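PDB 4QKO: pyocin-S2 from Pseudomonas aeruginosa, which kills sensitive bacteria by breaking down their chromosomal DNA, a task of its C-terminal HNH nuclease domain, the part crystallised here with its immunity protein. Local coordinates for residues T45-N48 with W49-R53; D63-L66 with S67-F70; Q69-P72 with G73-A76; G93-I96 with K97-H101; K103-I106 with A107-G110. All coordinates share one frame; numbering follows the deposited sequence.

Contact 1: residues T45-N48 with W49-R53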
loop_
_atom_site.group_PDB
_atom_site.type_symbol
_atom_site.label_atom_id
_atom_site.label_comp_id
_atom_site.label_asym_id
_atom_site.label_seq_id
_atom_site.Cartn_x
_atom_site.Cartn_y
_atom_site.Cartn_z
ATOM N N THR B 45 -14.830 -18.824 -0.791
ATOM C CA THR B 45 -15.826 -18.103 -1.554
ATOM C C THR B 45 -15.850 -16.658 -1.115
ATOM O O THR B 45 -15.576 -16.347 0.044
ATOM C CB THR B 45 -17.232 -18.730 -1.395
ATOM O OG1 THR B 45 -17.653 -18.564 -0.065
ATOM C CG2 THR B 45 -17.211 -20.176 -1.646
ATOM N N PHE B 46 -16.097 -15.772 -2.084
ATOM C CA PHE B 46 -16.139 -14.333 -1.876
ATOM C C PHE B 46 -17.477 -13.793 -2.331
ATOM O O PHE B 46 -17.939 -14.163 -3.388
ATOM C CB PHE B 46 -15.022 -13.653 -2.656
ATOM C CG PHE B 46 -13.714 -14.274 -2.418
ATOM C CD1 PHE B 46 -13.138 -14.198 -1.160
ATOM C CD2 PHE B 46 -13.107 -14.991 -3.417
ATOM C CE1 PHE B 46 -11.937 -14.815 -0.905
ATOM C CE2 PHE B 46 -11.923 -15.650 -3.181
ATOM C CZ PHE B 46 -11.350 -15.558 -1.915
ATOM N N LYS B 47 -18.071 -12.881 -1.562
ATOM C CA LYS B 47 -19.359 -12.275 -1.994
ATOM C C LYS B 47 -19.172 -11.219 -3.096
ATOM O O LYS B 47 -20.051 -11.033 -3.944
ATOM C CB LYS B 47 -20.198 -11.741 -0.809
ATOM C CG LYS B 47 -19.521 -10.842 0.195
ATOM C CD LYS B 47 -20.532 -10.323 1.215
ATOM C CE LYS B 47 -21.343 -9.127 0.707
ATOM N NZ LYS B 47 -22.697 -9.036 1.339
ATOM N N ASN B 48 -18.010 -10.588 -3.139
ATOM C CA ASN B 48 -17.773 -9.501 -4.033
ATOM C C ASN B 48 -16.275 -9.259 -4.074
ATOM O O ASN B 48 -15.550 -9.853 -3.301
ATOM C CB ASN B 48 -18.449 -8.227 -3.520
ATOM C CG ASN B 48 -18.133 -7.936 -2.051
ATOM O OD1 ASN B 48 -17.005 -8.068 -1.594
ATOM N ND2 ASN B 48 -19.163 -7.554 -1.291
ATOM N N TRP B 49 -15.827 -8.381 -4.961
ATOM C CA TRP B 49 -14.382 -8.154 -5.151
ATOM C C TRP B 49 -13.670 -7.569 -3.907
ATOM O O TRP B 49 -12.548 -7.935 -3.638
ATOM C CB TRP B 49 -14.126 -7.251 -6.350
ATOM C CG TRP B 49 -12.640 -7.108 -6.617
ATOM C CD1 TRP B 49 -11.840 -6.073 -6.260
ATOM C CD2 TRP B 49 -11.797 -8.066 -7.260
ATOM N NE1 TRP B 49 -10.579 -6.313 -6.641
ATOM C CE2 TRP B 49 -10.516 -7.524 -7.287
ATOM C CE3 TRP B 49 -12.021 -9.321 -7.858
ATOM C CZ2 TRP B 49 -9.425 -8.201 -7.855
ATOM C CZ3 TRP B 49 -10.964 -9.987 -8.444
ATOM C CH2 TRP B 49 -9.664 -9.426 -8.448
ATOM N N ARG B 50 -14.309 -6.658 -3.173
ATOM C CA ARG B 50 -13.671 -6.089 -1.988
ATOM C C ARG B 50 -13.433 -7.131 -0.896
ATOM O O ARG B 50 -12.423 -7.091 -0.203
ATOM C CB ARG B 50 -14.498 -4.942 -1.432
ATOM C CG ARG B 50 -14.288 -3.616 -2.142
ATOM C CD ARG B 50 -13.231 -2.731 -1.480
ATOM N NE ARG B 50 -12.112 -2.520 -2.385
ATOM C CZ ARG B 50 -12.175 -2.719 -3.695
ATOM N NH1 ARG B 50 -13.313 -3.084 -4.267
ATOM N NH2 ARG B 50 -11.111 -2.511 -4.437
ATOM N N ASP B 51 -14.357 -8.078 -0.756
ATOM C CA ASP B 51 -14.144 -9.205 0.105
ATOM C C ASP B 51 -12.858 -10.017 -0.305
ATOM O O ASP B 51 -12.052 -10.402 0.551
ATOM C CB ASP B 51 -15.433 -10.034 0.007
ATOM C CG ASP B 51 -15.472 -11.184 0.925
ATOM O OD1 ASP B 51 -14.631 -11.251 1.832
ATOM O OD2 ASP B 51 -16.405 -12.040 0.750
ATOM N N PHE B 52 -12.707 -10.347 -1.581
ATOM C CA PHE B 52 -11.545 -11.041 -2.049
ATOM C C PHE B 52 -10.250 -10.270 -1.744
ATOM O O PHE B 52 -9.307 -10.835 -1.251
ATOM C CB PHE B 52 -11.627 -11.238 -3.530
ATOM C CG PHE B 52 -10.327 -11.606 -4.168
ATOM C CD1 PHE B 52 -9.759 -12.821 -3.954
ATOM C CD2 PHE B 52 -9.699 -10.723 -5.024
ATOM C CE1 PHE B 52 -8.592 -13.152 -4.553
ATOM C CE2 PHE B 52 -8.502 -11.025 -5.606
ATOM C CZ PHE B 52 -7.944 -12.237 -5.379
ATOM N N ARG B 53 -10.263 -8.990 -2.014
ATOM C CA ARG B 53 -9.066 -8.126 -1.886
ATOM C C ARG B 53 -8.595 -8.049 -0.441
ATOM O O ARG B 53 -7.399 -8.147 -0.138
ATOM C CB ARG B 53 -9.400 -6.740 -2.447
ATOM C CG ARG B 53 -8.266 -5.718 -2.456
ATOM C CD ARG B 53 -8.838 -4.375 -2.916
ATOM N NE ARG B 53 -7.922 -3.303 -2.747
ATOM C CZ ARG B 53 -7.823 -2.561 -1.640
ATOM N NH1 ARG B 53 -8.610 -2.786 -0.572
ATOM N NH2 ARG B 53 -6.920 -1.606 -1.592
#
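The backbone N of D51 is bonded to OD1 of N48, 2.8 Å away, and the donor sits almost on the extension of the amide C=O bond (C=O...N angle 173°). CG of N48 lies between its own N and carbonyl carbon (chi1 50°), which bends the side chain back over the backbone that follows; being short, it puts a carbonyl oxygen within bonding distance of the N-H three residues on. N48 is thereby the N-cap of helix 49-62, its side-chain oxygen standing in for the carbonyl that an earlier turn would have supplied. D51 answers in the other direction: its OD2 takes the backbone N of K47 at 3.0 Å, on the anti side of the carboxylate, while OD1 is held by Q55 one turn on. Two opposed bonds thus tie the exit of strand 45-46 to the first turn of the helix, each aspartate oxygen having its own partner. The planes of the N48 amide and the D51 carboxylate stand steeply to each other. The F52 N bond to N48 O, at 3.4 Å, is weak.

On the apolar side F46 and F52 make a T-shaped pair with planes at 71°: the edge of F52 is directed at one face of F46, where CD1 of F52 comes within 3.6 Å of CE2 of F46. CA of F52 also lies over that ring, 4.0 Å from its centroid, a CH-pi contact. Both rings meet Y113. W49 touches L118 and H102, and its backbone N bonds to D5.

Contact 2: residues D63-L66 with S67-F70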
loop_
_atom_site.group_PDB
_atom_site.type_symbol
_atom_site.label_atom_id
_atom_site.label_comp_id
_atom_site.label_asym_id
_atom_site.label_seq_id
_atom_site.Cartn_x
_atom_site.Cartn_y
_atom_site.Cartn_z
ATOM N N ASP B 63 1.789 -14.299 5.778
ATOM C CA ASP B 63 2.682 -15.312 5.228
ATOM C C ASP B 63 4.085 -15.132 5.769
ATOM O O ASP B 63 4.621 -14.049 5.698
ATOM C CB ASP B 63 2.747 -15.264 3.686
ATOM C CG ASP B 63 3.583 -16.372 3.120
ATOM O OD1 ASP B 63 3.162 -17.500 3.312
ATOM O OD2 ASP B 63 4.667 -16.177 2.538
ATOM N N PRO B 64 4.676 -16.191 6.347
ATOM C CA PRO B 64 6.030 -16.032 6.901
ATOM C C PRO B 64 7.073 -15.540 5.909
ATOM O O PRO B 64 7.959 -14.788 6.302
ATOM C CB PRO B 64 6.396 -17.441 7.440
ATOM C CG PRO B 64 5.108 -18.153 7.564
ATOM C CD PRO B 64 4.039 -17.470 6.749
ATOM N N GLU B 65 6.998 -15.929 4.655
ATOM C CA GLU B 65 8.027 -15.478 3.719
ATOM C C GLU B 65 7.771 -14.087 3.129
ATOM O O GLU B 65 8.679 -13.210 3.102
ATOM C CB GLU B 65 8.289 -16.538 2.637
ATOM C CG GLU B 65 9.030 -17.775 3.178
ATOM C CD GLU B 65 10.349 -17.415 3.904
ATOM O OE1 GLU B 65 11.175 -16.606 3.377
ATOM O OE2 GLU B 65 10.565 -17.934 5.033
ATOM N N LEU B 66 6.574 -13.874 2.609
ATOM C CA LEU B 66 6.233 -12.608 1.980
ATOM C C LEU B 66 6.184 -11.484 2.967
ATOM O O LEU B 66 6.519 -10.375 2.626
ATOM C CB LEU B 66 4.863 -12.708 1.310
ATOM C CG LEU B 66 4.798 -13.658 0.121
ATOM C CD1 LEU B 66 3.351 -14.026 -0.234
ATOM C CD2 LEU B 66 5.544 -13.024 -1.070
ATOM N N SER B 67 5.767 -11.727 4.199
ATOM C CA SER B 67 5.686 -10.601 5.149
ATOM C C SER B 67 7.039 -9.985 5.470
ATOM O O SER B 67 7.089 -8.831 5.805
ATOM C CB SER B 67 4.964 -11.020 6.449
ATOM O OG SER B 67 5.761 -11.938 7.125
ATOM N N LYS B 68 8.120 -10.703 5.265
ATOM C CA LYS B 68 9.465 -10.108 5.393
ATOM C C LYS B 68 9.788 -8.993 4.370
ATOM O O LYS B 68 10.730 -8.203 4.581
ATOM C CB LYS B 68 10.561 -11.208 5.320
ATOM C CG LYS B 68 10.273 -12.347 6.276
ATOM C CD LYS B 68 11.430 -13.274 6.570
ATOM C CE LYS B 68 11.881 -14.079 5.367
ATOM N NZ LYS B 68 12.539 -15.358 5.795
ATOM N N GLN B 69 9.008 -8.895 3.291
ATOM C CA GLN B 69 9.269 -7.960 2.221
ATOM C C GLN B 69 8.555 -6.649 2.421
ATOM O O GLN B 69 8.542 -5.811 1.500
ATOM C CB GLN B 69 8.877 -8.569 0.855
ATOM C CG GLN B 69 9.520 -9.955 0.624
ATOM C CD GLN B 69 9.213 -10.591 -0.745
ATOM O OE1 GLN B 69 8.762 -9.955 -1.657
ATOM N NE2 GLN B 69 9.524 -11.840 -0.874
ATOM N N PHE B 70 7.860 -6.513 3.547
ATOM C CA PHE B 70 7.049 -5.337 3.835
ATOM C C PHE B 70 7.436 -4.755 5.159
ATOM O O PHE B 70 7.649 -5.498 6.099
ATOM C CB PHE B 70 5.531 -5.665 3.843
ATOM C CG PHE B 70 5.046 -6.124 2.501
ATOM C CD1 PHE B 70 4.607 -5.259 1.595
ATOM C CD2 PHE B 70 5.072 -7.498 2.159
ATOM C CE1 PHE B 70 4.192 -5.689 0.314
ATOM C CE2 PHE B 70 4.706 -7.920 0.909
ATOM C CZ PHE B 70 4.241 -7.020 -0.021
HETATM O O HOH W 1 10.764 -12.999 1.659
#
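Between D63 and F70 the chain winds through a series of tight turns, in which S67 N reaches back to D63 O at 3.0 Å and Q69 N to L66 O at 3.0 Å. D63 O is gripped a second time by the hydroxyl of S67, with OG at 2.8 Å, and the two donors approach from opposite faces of the carbonyl plane. Serine suits the place because OG, lying between its own N and carbonyl carbon (chi1 68°), reaches a carbonyl four residues back. The side chain of D63 works too: its OD2 accepts from L66 N at 3.0 Å, an Asx motif, and also from Q36.

The side chains of E65 and K68 run alongside each other in the same direction and form a salt bridge on the exposed flank. NZ of K68 meets OE1 of E65 at 3.0 Å on the syn side, with a weak second bond to OE2; bends at chi2 of the glutamate and chi3 of the lysine bring the two ends together. A water links E65 O to NE2 of Q69, whose amide also bonds to W21 and S18. The ring of F70 meets L66 O at its edge, CD2 being 3.3 Å from that oxygen.

L66, the buried leucine, turns inward onto Q36 and I37 of helix 35-41 and onto W21 and P34, so the connection between helices 49-62 and 72-78 is seated against helix 35-41, while F70 packs on M78 of helix 72-78.

Contact 3: residues Q69-P72 with G73-A76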
loop_
_atom_site.group_PDB
_atom_site.type_symbol
_atom_site.label_atom_id
_atom_site.label_comp_id
_atom_site.label_asym_id
_atom_site.label_seq_id
_atom_site.Cartn_x
_atom_site.Cartn_y
_atom_site.Cartn_z
ATOM N N GLN B 69 9.008 -8.895 3.291
ATOM C CA GLN B 69 9.269 -7.960 2.221
ATOM C C GLN B 69 8.555 -6.649 2.421
ATOM O O GLN B 69 8.542 -5.811 1.500
ATOM C CB GLN B 69 8.877 -8.569 0.855
ATOM C CG GLN B 69 9.520 -9.955 0.624
ATOM C CD GLN B 69 9.213 -10.591 -0.745
ATOM O OE1 GLN B 69 8.762 -9.955 -1.657
ATOM N NE2 GLN B 69 9.524 -11.840 -0.874
ATOM N N PHE B 70 7.860 -6.513 3.547
ATOM C CA PHE B 70 7.049 -5.337 3.835
ATOM C C PHE B 70 7.436 -4.755 5.159
ATOM O O PHE B 70 7.649 -5.498 6.099
ATOM C CB PHE B 70 5.531 -5.665 3.843
ATOM C CG PHE B 70 5.046 -6.124 2.501
ATOM C CD1 PHE B 70 4.607 -5.259 1.595
ATOM C CD2 PHE B 70 5.072 -7.498 2.159
ATOM C CE1 PHE B 70 4.192 -5.689 0.314
ATOM C CE2 PHE B 70 4.706 -7.920 0.909
ATOM C CZ PHE B 70 4.241 -7.020 -0.021
ATOM N N ASN B 71 7.486 -3.423 5.250
ATOM C CA ASN B 71 7.849 -2.833 6.498
ATOM C C ASN B 71 6.679 -2.767 7.454
ATOM O O ASN B 71 5.553 -3.064 7.089
ATOM C CB ASN B 71 8.537 -1.456 6.291
ATOM C CG ASN B 71 7.573 -0.301 6.243
ATOM O OD1 ASN B 71 6.496 -0.427 5.731
ATOM N ND2 ASN B 71 7.989 0.867 6.788
ATOM N N PRO B 72 6.948 -2.373 8.717
ATOM C CA PRO B 72 5.851 -2.433 9.696
ATOM C C PRO B 72 4.706 -1.535 9.327
ATOM O O PRO B 72 3.570 -1.871 9.594
ATOM C CB PRO B 72 6.517 -1.997 11.019
ATOM C CG PRO B 72 7.964 -2.385 10.827
ATOM C CD PRO B 72 8.268 -2.299 9.360
ATOM N N GLY B 73 4.971 -0.376 8.709
ATOM C CA GLY B 73 3.926 0.514 8.252
ATOM C C GLY B 73 3.029 -0.188 7.267
ATOM O O GLY B 73 1.803 -0.073 7.306
ATOM N N SER B 74 3.625 -0.868 6.306
ATOM C CA SER B 74 2.830 -1.535 5.300
ATOM C C SER B 74 2.010 -2.707 5.878
ATOM O O SER B 74 0.850 -2.928 5.497
ATOM C CB SER B 74 3.761 -2.055 4.221
ATOM O OG SER B 74 4.239 -1.019 3.373
ATOM N N LEU B 75 2.594 -3.465 6.781
ATOM C CA LEU B 75 1.874 -4.583 7.335
ATOM C C LEU B 75 0.683 -4.119 8.153
ATOM O O LEU B 75 -0.360 -4.803 8.222
ATOM C CB LEU B 75 2.796 -5.431 8.138
ATOM C CG LEU B 75 3.870 -6.162 7.360
ATOM C CD1 LEU B 75 4.923 -6.706 8.264
ATOM C CD2 LEU B 75 3.163 -7.237 6.531
ATOM N N ALA B 76 0.810 -2.974 8.773
ATOM C CA ALA B 76 -0.274 -2.437 9.580
ATOM C C ALA B 76 -1.492 -2.179 8.699
ATOM O O ALA B 76 -2.631 -2.439 9.113
ATOM C CB ALA B 76 0.187 -1.181 10.323
HETATM O O HOH W 2 6.900 -1.566 2.806
#
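N71 OD1 accepts from the backbone N of S74 at 3.0 Å, which makes N71 the N-cap of helix 72-78. The donor stands above the carbonyl plane of the amide, 36° out of it, rather than on a lone pair. Next to this bond the helix proper begins: L75 N bonds to N71 O at 3.0 Å and A76 N to P72 O at 3.1 Å. Proline suits the first helical position, P72, because a residue there has no helical acceptor for an N-H and proline has none to offer.

A further layer is apolar. CB of F70 rests against CD2 of L75, 3.9 Å apart, on the flank where L75 leans back over the chain entering the helix. A water bridges N71 N and OG of S74, at 3.1 Å and 2.8 Å respectively, tying the backbone of N71 to the side chain of S74. L75 also touches A61 of helix 49-62.

The amide of N71 works at both ends, since ND2 donates to L54 O and D63 OD2 of the immunity protein, whose Y21 packs on N71, P72 and A76. Such bonding would fix which way round the amide is turned, and it makes the helix cap part of the interface in this complex.

Contact 4: residues G93-I96 with K97-H101. With MG (magnesium ion), chain O.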
loop_
_atom_site.group_PDB
_atom_site.type_symbol
_atom_site.label_atom_id
_atom_site.label_comp_id
_atom_site.label_asym_id
_atom_site.label_seq_id
_atom_site.Cartn_x
_atom_site.Cartn_y
_atom_site.Cartn_z
ATOM N N GLY B 93 -0.950 9.692 -10.093
ATOM C CA GLY B 93 -1.902 10.670 -9.621
ATOM C C GLY B 93 -2.530 10.256 -8.321
ATOM O O GLY B 93 -1.813 10.125 -7.294
ATOM N N GLY B 94 -3.853 10.003 -8.417
ATOM C CA GLY B 94 -4.701 9.624 -7.296
ATOM C C GLY B 94 -4.613 8.175 -6.906
ATOM O O GLY B 94 -5.122 7.777 -5.850
ATOM N N ARG B 95 -3.929 7.381 -7.726
ATOM C CA ARG B 95 -3.756 5.950 -7.444
ATOM C C ARG B 95 -2.379 5.635 -6.854
ATOM O O ARG B 95 -1.387 5.859 -7.534
ATOM C CB ARG B 95 -3.989 5.161 -8.733
ATOM C CG ARG B 95 -5.442 5.323 -9.200
ATOM C CD ARG B 95 -5.582 5.168 -10.723
ATOM N NE ARG B 95 -5.318 3.812 -11.140
ATOM C CZ ARG B 95 -5.197 3.430 -12.400
ATOM N NH1 ARG B 95 -5.310 4.314 -13.396
ATOM N NH2 ARG B 95 -4.969 2.167 -12.670
ATOM N N ILE B 96 -2.362 5.269 -5.561
ATOM C CA ILE B 96 -1.171 5.160 -4.797
ATOM C C ILE B 96 -0.974 3.762 -4.158
ATOM O O ILE B 96 -0.051 3.581 -3.444
ATOM C CB ILE B 96 -1.037 6.349 -3.755
ATOM C CG1 ILE B 96 -2.147 6.319 -2.712
ATOM C CG2 ILE B 96 -1.131 7.685 -4.507
ATOM C CD1 ILE B 96 -1.930 7.305 -1.583
ATOM N N LYS B 97 -1.808 2.787 -4.510
ATOM C CA LYS B 97 -1.758 1.433 -3.950
ATOM C C LYS B 97 -1.621 0.386 -5.054
ATOM O O LYS B 97 -1.973 0.640 -6.221
ATOM C CB LYS B 97 -2.999 1.165 -3.109
ATOM C CG LYS B 97 -2.787 1.766 -1.759
ATOM C CD LYS B 97 -4.044 1.798 -0.991
ATOM C CE LYS B 97 -3.752 2.090 0.467
ATOM N NZ LYS B 97 -4.389 1.029 1.269
ATOM N N ILE B 98 -1.031 -0.739 -4.701
ATOM C CA ILE B 98 -0.990 -1.897 -5.558
ATOM C C ILE B 98 -2.436 -2.284 -5.957
ATOM O O ILE B 98 -3.402 -2.337 -5.101
ATOM C CB ILE B 98 -0.321 -3.090 -4.884
ATOM C CG1 ILE B 98 1.221 -2.934 -4.679
ATOM C CG2 ILE B 98 -0.550 -4.348 -5.662
ATOM C CD1 ILE B 98 2.063 -2.967 -5.957
ATOM N N GLU B 99 -2.585 -2.585 -7.241
ATOM C CA GLU B 99 -3.861 -3.012 -7.814
ATOM C C GLU B 99 -3.779 -4.430 -8.361
ATOM O O GLU B 99 -2.779 -4.841 -8.874
ATOM C CB GLU B 99 -4.334 -2.044 -8.925
ATOM C CG GLU B 99 -4.528 -0.610 -8.403
ATOM C CD GLU B 99 -4.679 0.476 -9.505
ATOM O OE1 GLU B 99 -4.637 0.139 -10.709
ATOM O OE2 GLU B 99 -4.822 1.683 -9.168
ATOM N N ILE B 100 -4.889 -5.166 -8.291
ATOM C CA ILE B 100 -4.995 -6.503 -8.880
ATOM C C ILE B 100 -5.831 -6.426 -10.150
ATOM O O ILE B 100 -6.978 -5.947 -10.081
ATOM C CB ILE B 100 -5.631 -7.441 -7.852
ATOM C CG1 ILE B 100 -4.641 -7.620 -6.715
ATOM C CG2 ILE B 100 -5.922 -8.817 -8.428
ATOM C CD1 ILE B 100 -5.173 -8.360 -5.519
ATOM N N HIS B 101 -5.213 -6.826 -11.278
ATOM C CA HIS B 101 -5.731 -6.733 -12.693
ATOM C C HIS B 101 -5.957 -8.178 -13.167
ATOM O O HIS B 101 -5.231 -9.090 -12.738
ATOM C CB HIS B 101 -4.663 -5.969 -13.552
ATOM C CG HIS B 101 -4.526 -6.320 -15.041
ATOM N ND1 HIS B 101 -5.046 -5.532 -16.062
ATOM C CD2 HIS B 101 -3.767 -7.258 -15.673
ATOM C CE1 HIS B 101 -4.700 -6.033 -17.239
ATOM N NE2 HIS B 101 -3.915 -7.075 -17.031
HETATM MG MG MG O . -6.559 -4.187 -15.229
HETATM O O HOH W 3 -8.160 -5.480 -14.720
#
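R95 and E99 are joined by a salt bridge of two parallel hydrogen bonds, gripped side-on. NE of R95 donates to OE2 of E99 at 2.9 Å and NH2 donates to OE1 at 2.8 Å, each oxygen using its syn lone pair. The guanidinium and carboxylate are nearly coplanar, 4° apart, and both N-H bonds are almost straight. E99 is extended beyond CG, whereas R95 bends at chi3 (68°), which turns its NE edge onto the carboxylate. Only arginine among the common residues offers two such donors in one plane, and the carboxylate matches them. The other charged group is K97, whose NZ forms a salt bridge to E31 of the immunity protein and a hydrogen bond to A83 O, with Y85 as cation-pi partner.

The apolar contacts lie around the same turn. I96 packs on Y85 and Q91, and both I96 and the chain of K97 meet I35 of the immunity protein. I98 and I100 face inward, on W57 and F56 of helix 49-62.

Metal bonding closes the segment. ND1 of H101 binds the magnesium ion at 2.2 Å, and a water lies 2.1 Å from the metal; H126 completes the protein part of this site. As in related nucleases, H101, H126 and H130 probably bind zinc. Strands 99-102 and 118-121 with helix 123-130 form the beta-beta-alpha-metal core of HNH nucleases.

R95 also packs on H126 and I127 of the helix. The strand and the helix of the metal site are thus linked through a doubly bonded, coplanar ion pair, which should restrict rotation of the guanidinium beside a metal-binding histidine.

Contact 5: residues K103-I106 with A107-G110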
loop_
_atom_site.group_PDB
_atom_site.type_symbol
_atom_site.label_atom_id
_atom_site.label_comp_id
_atom_site.label_asym_id
_atom_site.label_seq_id
_atom_site.Cartn_x
_atom_site.Cartn_y
_atom_site.Cartn_z
ATOM N N LYS B 103 -5.640 -10.732 -16.239
ATOM C CA LYS B 103 -4.912 -10.859 -17.507
ATOM C C LYS B 103 -5.826 -11.063 -18.707
ATOM O O LYS B 103 -5.643 -10.418 -19.737
ATOM C CB LYS B 103 -3.918 -11.996 -17.445
ATOM C CG LYS B 103 -3.040 -11.930 -16.226
ATOM C CD LYS B 103 -1.690 -12.561 -16.491
ATOM C CE LYS B 103 -1.735 -14.051 -16.347
ATOM N NZ LYS B 103 -0.696 -14.632 -17.245
ATOM N N VAL B 104 -6.798 -11.948 -18.562
ATOM C CA VAL B 104 -7.876 -12.149 -19.548
ATOM C C VAL B 104 -9.180 -11.511 -19.075
ATOM O O VAL B 104 -9.660 -11.790 -17.985
ATOM C CB VAL B 104 -8.089 -13.657 -19.831
ATOM C CG1 VAL B 104 -9.193 -13.886 -20.875
ATOM C CG2 VAL B 104 -6.784 -14.302 -20.298
ATOM N N ARG B 105 -9.787 -10.643 -19.892
ATOM C CA ARG B 105 -10.967 -9.912 -19.460
ATOM C C ARG B 105 -12.017 -10.914 -19.160
ATOM O O ARG B 105 -12.108 -11.946 -19.835
ATOM C CB ARG B 105 -11.456 -8.902 -20.513
ATOM C CG ARG B 105 -10.408 -7.845 -20.861
ATOM C CD ARG B 105 -10.945 -6.468 -21.276
ATOM N NE ARG B 105 -12.169 -6.469 -22.097
ATOM C CZ ARG B 105 -12.256 -6.837 -23.383
ATOM N NH1 ARG B 105 -11.195 -7.271 -24.070
ATOM N NH2 ARG B 105 -13.434 -6.782 -23.992
ATOM N N ILE B 106 -12.800 -10.618 -18.136
ATOM C CA ILE B 106 -13.905 -11.487 -17.758
ATOM C C ILE B 106 -14.919 -11.578 -18.917
ATOM O O ILE B 106 -15.432 -12.642 -19.223
ATOM C CB ILE B 106 -14.538 -10.958 -16.473
ATOM C CG1 ILE B 106 -13.514 -11.100 -15.354
ATOM C CG2 ILE B 106 -15.822 -11.680 -16.095
ATOM C CD1 ILE B 106 -13.573 -9.962 -14.391
ATOM N N ALA B 107 -15.173 -10.456 -19.595
ATOM C CA ALA B 107 -15.982 -10.461 -20.836
ATOM C C ALA B 107 -15.400 -11.330 -21.955
ATOM O O ALA B 107 -16.154 -11.747 -22.814
ATOM C CB ALA B 107 -16.186 -9.031 -21.319
ATOM N N ASP B 108 -14.092 -11.613 -21.964
ATOM C CA ASP B 108 -13.453 -12.531 -22.937
ATOM C C ASP B 108 -13.258 -13.936 -22.428
ATOM O O ASP B 108 -12.519 -14.696 -23.048
ATOM C CB ASP B 108 -12.067 -12.050 -23.385
ATOM C CG ASP B 108 -12.095 -10.691 -24.067
ATOM O OD1 ASP B 108 -13.126 -10.365 -24.677
ATOM O OD2 ASP B 108 -11.071 -9.978 -23.985
ATOM N N GLY B 109 -13.891 -14.296 -21.309
ATOM C CA GLY B 109 -13.811 -15.677 -20.808
ATOM C C GLY B 109 -12.991 -15.816 -19.550
ATOM O O GLY B 109 -12.861 -16.894 -19.046
ATOM N N GLY B 110 -12.384 -14.736 -19.059
ATOM C CA GLY B 110 -11.428 -14.864 -17.976
ATOM C C GLY B 110 -12.102 -15.206 -16.662
ATOM O O GLY B 110 -13.257 -14.819 -16.399
HETATM O O HOH W 4 -8.960 -10.095 -22.545
#
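V104 opens the turn by setting its CG1 methyl 3.8 Å from CA of G110, and its carbonyl O receives a CA-H...O contact from the same glycine. With no side chain on G110, that carbonyl can come close.

R105 carries most of the bonding. Its O accepts from G110 N and from D108 N, each at 2.9 Å and from opposite faces of the carbonyl plane. Its guanidinium forms a salt bridge to D108, NH1 lying 2.7 Å from OD2; this carboxylate oxygen stands over one face of the guanidinium with the two planes 85° apart, so the pair is held by charge and not by an in-plane, two-bond grip. A water adds a second link, accepting from R105 N at 2.8 Å and donating to D108 OD2.

I106 supplies the next acceptor: its O takes G109 N at 3.1 Å. Together with the bond from G110 N to R105 O, this gives the pairing of a Schellman motif, and G109 holds the positive phi (109°) that the motif needs and glycine adopts readily.

The turn is a surface excursion between strands 99-102 and 118-121. N117 holds it at the root, bonding to K103 and V104 N, while I106 turns to P3, R4 and V112.

Overall arrangement
Contacts 4 and 5 adjoin in sequence: contact 4 supplies a ligand of the magnesium ion, H101, and contact 5 lies near it, the side chain of R105 being about 8 Å from the metal. Contact 1 packs against contact 4, CZ2 of W49 touching CG2 of I100 at 3.6 Å, with the W49 side chain about 9 Å from the metal. Contacts 2 and 3 share Q69 and F70, have centres about 9 Å apart and lie away from the metal; the centres of contacts 3 and 5 are about 32 Å apart, on opposite sides of the chain's centre. Contacts 1, 3 and 4 each meet the immunity protein, R53 and K97 both through its E31.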